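Local coordinates for DUF1214 domain-containing protein (Burkholderia cenocepacia, PDB 6ANS) that is of unknown function but belongs to the DUF1214 family and binds a sodium ion in the crystal, at residues Val116-Arg128 against Asp165-Arg177. Numbering follows the deposited sequence.
Sequences VDGRCEYRVTGRR and DGSVEIVLSATPR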
loop_
_atom_site.group_PDB
_atom_site.type_symbol
_atom_site.label_atom_id
_atom_site.label_comp_id
_atom_site.label_asym_id
_atom_site.label_seq_id
_atom_site.Cartn_x
_atom_site.Cartn_y
_atom_site.Cartn_z
ATOM N N VAL A 116 -14.260 5.869 10.297
ATOM C CA VAL A 116 -14.840 6.986 11.008
ATOM C C VAL A 116 -15.528 6.425 12.251
ATOM O O VAL A 116 -15.720 5.219 12.390
ATOM C CB VAL A 116 -15.815 7.785 10.115
ATOM C CG1 VAL A 116 -15.072 8.428 8.929
ATOM C CG2 VAL A 116 -16.907 6.876 9.591
ATOM N N ASP A 117 -15.885 7.326 13.159
ATOM C CA ASP A 117 -16.665 7.023 14.352
ATOM C C ASP A 117 -18.024 7.693 14.188
ATOM O O ASP A 117 -18.111 8.926 14.151
ATOM C CB ASP A 117 -15.946 7.545 15.598
ATOM C CG ASP A 117 -16.634 7.172 16.899
ATOM O OD1 ASP A 117 -17.857 6.920 16.911
ATOM O OD2 ASP A 117 -15.932 7.175 17.935
ATOM N N GLY A 118 -19.084 6.890 14.130
ATOM C CA GLY A 118 -20.414 7.447 13.914
ATOM C C GLY A 118 -20.892 8.401 14.997
ATOM O O GLY A 118 -21.900 9.092 14.799
ATOM N N ARG A 119 -20.205 8.459 16.128
ATOM C CA ARG A 119 -20.578 9.395 17.175
ATOM C C ARG A 119 -19.925 10.761 17.007
ATOM O O ARG A 119 -20.221 11.673 17.782
ATOM C CB ARG A 119 -20.215 8.809 18.539
ATOM C CG ARG A 119 -20.900 7.470 18.830
ATOM C CD ARG A 119 -20.254 6.782 20.017
ATOM N NE ARG A 119 -18.840 6.510 19.777
ATOM C CZ ARG A 119 -18.031 5.957 20.677
ATOM N NH1 ARG A 119 -18.500 5.629 21.876
ATOM N NH2 ARG A 119 -16.753 5.744 20.390
ATOM N N CYS A 120 -19.053 10.922 16.020
ATOM C CA CYS A 120 -18.329 12.159 15.778
ATOM C C CYS A 120 -18.799 12.757 14.455
ATOM O O CYS A 120 -19.672 12.207 13.783
ATOM C CB CYS A 120 -16.815 11.885 15.790
ATOM S SG CYS A 120 -16.276 11.048 17.338
ATOM N N GLU A 121 -18.212 13.888 14.071
ATOM C CA GLU A 121 -18.570 14.536 12.814
ATOM C C GLU A 121 -17.326 14.781 11.966
ATOM O O GLU A 121 -16.250 15.069 12.499
ATOM C CB GLU A 121 -19.306 15.841 13.085
ATOM C CG GLU A 121 -20.597 15.639 13.889
ATOM C CD GLU A 121 -21.421 16.913 13.971
ATOM O OE1 GLU A 121 -20.853 17.956 14.352
ATOM O OE2 GLU A 121 -22.623 16.875 13.639
ATOM N N TYR A 122 -17.480 14.666 10.647
ATOM C CA TYR A 122 -16.366 14.740 9.713
ATOM C C TYR A 122 -16.707 15.664 8.552
ATOM O O TYR A 122 -17.864 15.770 8.123
ATOM C CB TYR A 122 -15.991 13.336 9.173
ATOM C CG TYR A 122 -15.591 12.396 10.288
ATOM C CD1 TYR A 122 -14.257 12.215 10.639
ATOM C CD2 TYR A 122 -16.558 11.717 11.015
ATOM C CE1 TYR A 122 -13.904 11.359 11.674
ATOM C CE2 TYR A 122 -16.224 10.870 12.056
ATOM C CZ TYR A 122 -14.902 10.693 12.384
ATOM O OH TYR A 122 -14.588 9.854 13.418
ATOM N N ARG A 123 -15.675 16.320 8.046
ATOM C CA ARG A 123 -15.745 17.137 6.842
ATOM C C ARG A 123 -14.905 16.475 5.755
ATOM O O ARG A 123 -13.725 16.174 5.975
ATOM C CB ARG A 123 -15.221 18.546 7.118
ATOM C CG ARG A 123 -15.797 19.616 6.241
ATOM C CD ARG A 123 -15.042 20.938 6.411
ATOM N NE ARG A 123 -14.638 21.181 7.794
ATOM C CZ ARG A 123 -15.409 21.750 8.715
ATOM N NH1 ARG A 123 -16.646 22.137 8.408
ATOM N NH2 ARG A 123 -14.942 21.932 9.944
ATOM N N VAL A 124 -15.511 16.231 4.599
ATOM C CA VAL A 124 -14.805 15.772 3.409
ATOM C C VAL A 124 -14.733 16.948 2.449
ATOM O O VAL A 124 -15.772 17.519 2.088
ATOM C CB VAL A 124 -15.494 14.568 2.750
ATOM C CG1 VAL A 124 -14.771 14.202 1.463
ATOM C CG2 VAL A 124 -15.534 13.383 3.709
ATOM N N THR A 125 -13.508 17.346 2.087
ATOM C CA THR A 125 -13.267 18.521 1.263
ATOM C C THR A 125 -12.334 18.174 0.110
ATOM O O THR A 125 -11.749 17.088 0.049
ATOM C CB THR A 125 -12.670 19.682 2.077
ATOM O OG1 THR A 125 -11.492 19.244 2.762
ATOM C CG2 THR A 125 -13.665 20.192 3.091
ATOM N N GLY A 126 -12.212 19.113 -0.815
ATOM C CA GLY A 126 -11.259 19.034 -1.898
ATOM C C GLY A 126 -11.890 19.476 -3.199
ATOM O O GLY A 126 -12.891 20.190 -3.216
ATOM N N ARG A 127 -11.288 19.041 -4.294
ATOM C CA ARG A 127 -11.714 19.422 -5.629
ATOM C C ARG A 127 -12.596 18.328 -6.220
ATOM O O ARG A 127 -12.331 17.137 -6.039
ATOM C CB ARG A 127 -10.509 19.678 -6.536
ATOM C CG ARG A 127 -9.481 20.626 -5.950
ATOM C CD ARG A 127 -10.020 22.043 -5.835
ATOM N NE ARG A 127 -10.504 22.569 -7.111
ATOM C CZ ARG A 127 -11.199 23.693 -7.227
ATOM N NH1 ARG A 127 -11.471 24.408 -6.143
ATOM N NH2 ARG A 127 -11.611 24.115 -8.421
ATOM N N ARG A 128 -13.669 18.747 -6.894
ATOM C CA ARG A 128 -14.590 17.803 -7.514
ATOM C C ARG A 128 -13.928 17.024 -8.653
ATOM O O ARG A 128 -14.233 15.844 -8.857
ATOM C CB ARG A 128 -15.838 18.546 -8.001
ATOM C CG ARG A 128 -16.805 17.713 -8.827
ATOM C CD ARG A 128 -17.251 16.436 -8.071
ATOM N NE ARG A 128 -18.172 15.642 -8.890
ATOM C CZ ARG A 128 -17.790 14.729 -9.777
ATOM N NH1 ARG A 128 -16.496 14.493 -9.976
ATOM N NH2 ARG A 128 -18.693 14.075 -10.491
ATOM N N ASP A 165 -16.738 27.557 -6.959
ATOM C CA ASP A 165 -15.307 27.412 -7.188
ATOM C C ASP A 165 -14.879 25.974 -7.544
ATOM O O ASP A 165 -13.660 25.733 -7.629
ATOM C CB ASP A 165 -14.546 27.896 -5.953
ATOM C CG ASP A 165 -14.929 27.147 -4.684
ATOM O OD1 ASP A 165 -15.778 26.232 -4.744
ATOM O OD2 ASP A 165 -14.377 27.487 -3.615
ATOM N N GLY A 166 -15.792 25.036 -7.796
ATOM C CA GLY A 166 -15.399 23.682 -8.120
ATOM C C GLY A 166 -14.935 22.857 -6.940
ATOM O O GLY A 166 -14.415 21.753 -7.144
ATOM N N SER A 167 -15.086 23.366 -5.723
ATOM C CA SER A 167 -14.712 22.647 -4.515
ATOM C C SER A 167 -15.853 21.768 -4.025
ATOM O O SER A 167 -17.007 21.886 -4.444
ATOM C CB SER A 167 -14.302 23.601 -3.398
ATOM O OG SER A 167 -15.384 24.421 -3.022
ATOM N N VAL A 168 -15.513 20.904 -3.081
ATOM C CA VAL A 168 -16.438 19.940 -2.518
ATOM C C VAL A 168 -16.395 20.110 -1.013
ATOM O O VAL A 168 -15.310 20.179 -0.420
ATOM C CB VAL A 168 -16.046 18.503 -2.905
ATOM C CG1 VAL A 168 -16.827 17.508 -2.100
ATOM C CG2 VAL A 168 -16.260 18.274 -4.378
ATOM N N GLU A 169 -17.577 20.164 -0.403
ATOM C CA GLU A 169 -17.752 20.269 1.040
ATOM C C GLU A 169 -18.842 19.284 1.441
ATOM O O GLU A 169 -20.017 19.487 1.114
ATOM C CB GLU A 169 -18.126 21.705 1.411
ATOM C CG GLU A 169 -18.585 21.919 2.836
ATOM C CD GLU A 169 -17.458 21.990 3.823
ATOM O OE1 GLU A 169 -16.322 21.679 3.439
ATOM O OE2 GLU A 169 -17.714 22.356 4.988
ATOM N N ILE A 170 -18.469 18.244 2.184
ATOM C CA ILE A 170 -19.388 17.180 2.570
ATOM C C ILE A 170 -19.238 16.923 4.061
ATOM O O ILE A 170 -18.114 16.782 4.553
ATOM C CB ILE A 170 -19.126 15.903 1.754
ATOM C CG1 ILE A 170 -19.441 16.161 0.281
ATOM C CG2 ILE A 170 -19.907 14.723 2.288
ATOM C CD1 ILE A 170 -18.846 15.167 -0.633
ATOM N N VAL A 171 -20.360 16.855 4.784
ATOM C CA VAL A 171 -20.339 16.618 6.220
ATOM C C VAL A 171 -20.945 15.250 6.511
ATOM O O VAL A 171 -22.039 14.921 6.033
ATOM C CB VAL A 171 -21.066 17.722 7.002
ATOM C CG1 VAL A 171 -20.981 17.432 8.492
ATOM C CG2 VAL A 171 -20.446 19.066 6.699
ATOM N N LEU A 172 -20.219 14.457 7.283
ATOM C CA LEU A 172 -20.669 13.171 7.780
ATOM C C LEU A 172 -21.106 13.392 9.222
ATOM O O LEU A 172 -20.325 13.894 10.038
ATOM C CB LEU A 172 -19.535 12.147 7.702
ATOM C CG LEU A 172 -19.229 11.383 6.414
ATOM C CD1 LEU A 172 -19.229 12.262 5.198
ATOM C CD2 LEU A 172 -17.857 10.653 6.558
ATOM N N SER A 173 -22.342 13.030 9.540
ATOM C CA SER A 173 -22.799 13.236 10.904
ATOM C C SER A 173 -24.038 12.396 11.167
ATOM O O SER A 173 -24.854 12.169 10.269
ATOM C CB SER A 173 -23.105 14.715 11.170
ATOM O OG SER A 173 -23.401 14.917 12.538
ATOM N N ALA A 174 -24.170 11.937 12.411
ATOM C CA ALA A 174 -25.445 11.364 12.812
ATOM C C ALA A 174 -26.483 12.451 13.057
ATOM O O ALA A 174 -27.682 12.159 13.068
ATOM C CB ALA A 174 -25.273 10.495 14.058
ATOM N N THR A 175 -26.043 13.689 13.248
ATOM C CA THR A 175 -26.919 14.831 13.430
ATOM C C THR A 175 -27.221 15.473 12.078
ATOM O O THR A 175 -26.297 15.721 11.300
ATOM C CB THR A 175 -26.289 15.857 14.363
ATOM O OG1 THR A 175 -25.988 15.233 15.615
ATOM C CG2 THR A 175 -27.253 17.005 14.620
ATOM N N PRO A 176 -28.487 15.731 11.756
ATOM C CA PRO A 176 -28.804 16.341 10.457
ATOM C C PRO A 176 -28.158 17.713 10.313
ATOM O O PRO A 176 -28.228 18.554 11.214
ATOM C CB PRO A 176 -30.333 16.432 10.470
ATOM C CG PRO A 176 -30.771 15.422 11.504
ATOM C CD PRO A 176 -29.693 15.420 12.542
ATOM N N ARG A 177 -27.538 17.932 9.157
ATOM C CA ARG A 177 -26.901 19.196 8.796
ATOM C C ARG A 177 -27.441 19.665 7.448
ATOM O O ARG A 177 -27.935 18.873 6.640
ATOM C CB ARG A 177 -25.364 19.073 8.718
ATOM C CG ARG A 177 -24.650 18.616 10.010
ATOM C CD ARG A 177 -24.872 19.567 11.200
ATOM N NE ARG A 177 -24.305 19.033 12.446
ATOM C CZ ARG A 177 -24.650 19.434 13.674
ATOM N NH1 ARG A 177 -25.580 20.371 13.842
ATOM N NH2 ARG A 177 -24.080 18.881 14.740
HETATM O O HOH W 1 -22.200 11.745 14.588
#
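Glu-121 OE2 is gripped side-on by Arg-177, whose NH2 and NE both donate to this one oxygen, at 2.7 Å from NH2. The carboxylate oxygen lies near the guanidinium plane, yet the flat groups are turned 69° apart, and both nitrogens come from the syn side of OE2, somewhat out of the carboxylate plane. Ser-173 OG is modelled too close to OE2 for that contact to be trusted, but accepts from Thr-175 N in an ST turn. Thr-175 CG2 covers one guanidinium face of Arg-177. One water donates to Gly-118 O and Cys-120 O and accepts from Ala-174 N, joining the type I turn of Asp-117 to Cys-120 to the residue after strand 167-173.

Beyond this end strands 122-125 and 167-173 pair antiparallel. Val-124 N reaches Ile-170 O at 2.7 Å in a nearly straight bond (173°). On the face of Val-124 and Leu-172, Val-124 CG2 meets Leu-172 CD1 at 4.1 Å; with CG1 anti to the backbone N (chi1 176°), CG2 is left beside that nitrogen, facing the leucine. On the other face Arg-123 draws its aliphatic CD along the Glu-169 carboxylate, guanidinium and carboxylate nearly coplanar, in a long salt bridge of 3.6 Å from Arg-123 NH1 to Glu-169 OE2. At the far end Arg-127 curls back through two bends in its chain, and NH2 donates to Asp-165 O at 2.7 Å, while Gly-166 O sits over its guanidinium face and accepts from Arg-128 N.

Strand 207-212 flanks 122-125 and strand 181-183 flanks 167-173, making this ladder the central pair of a four-stranded mixed sheet.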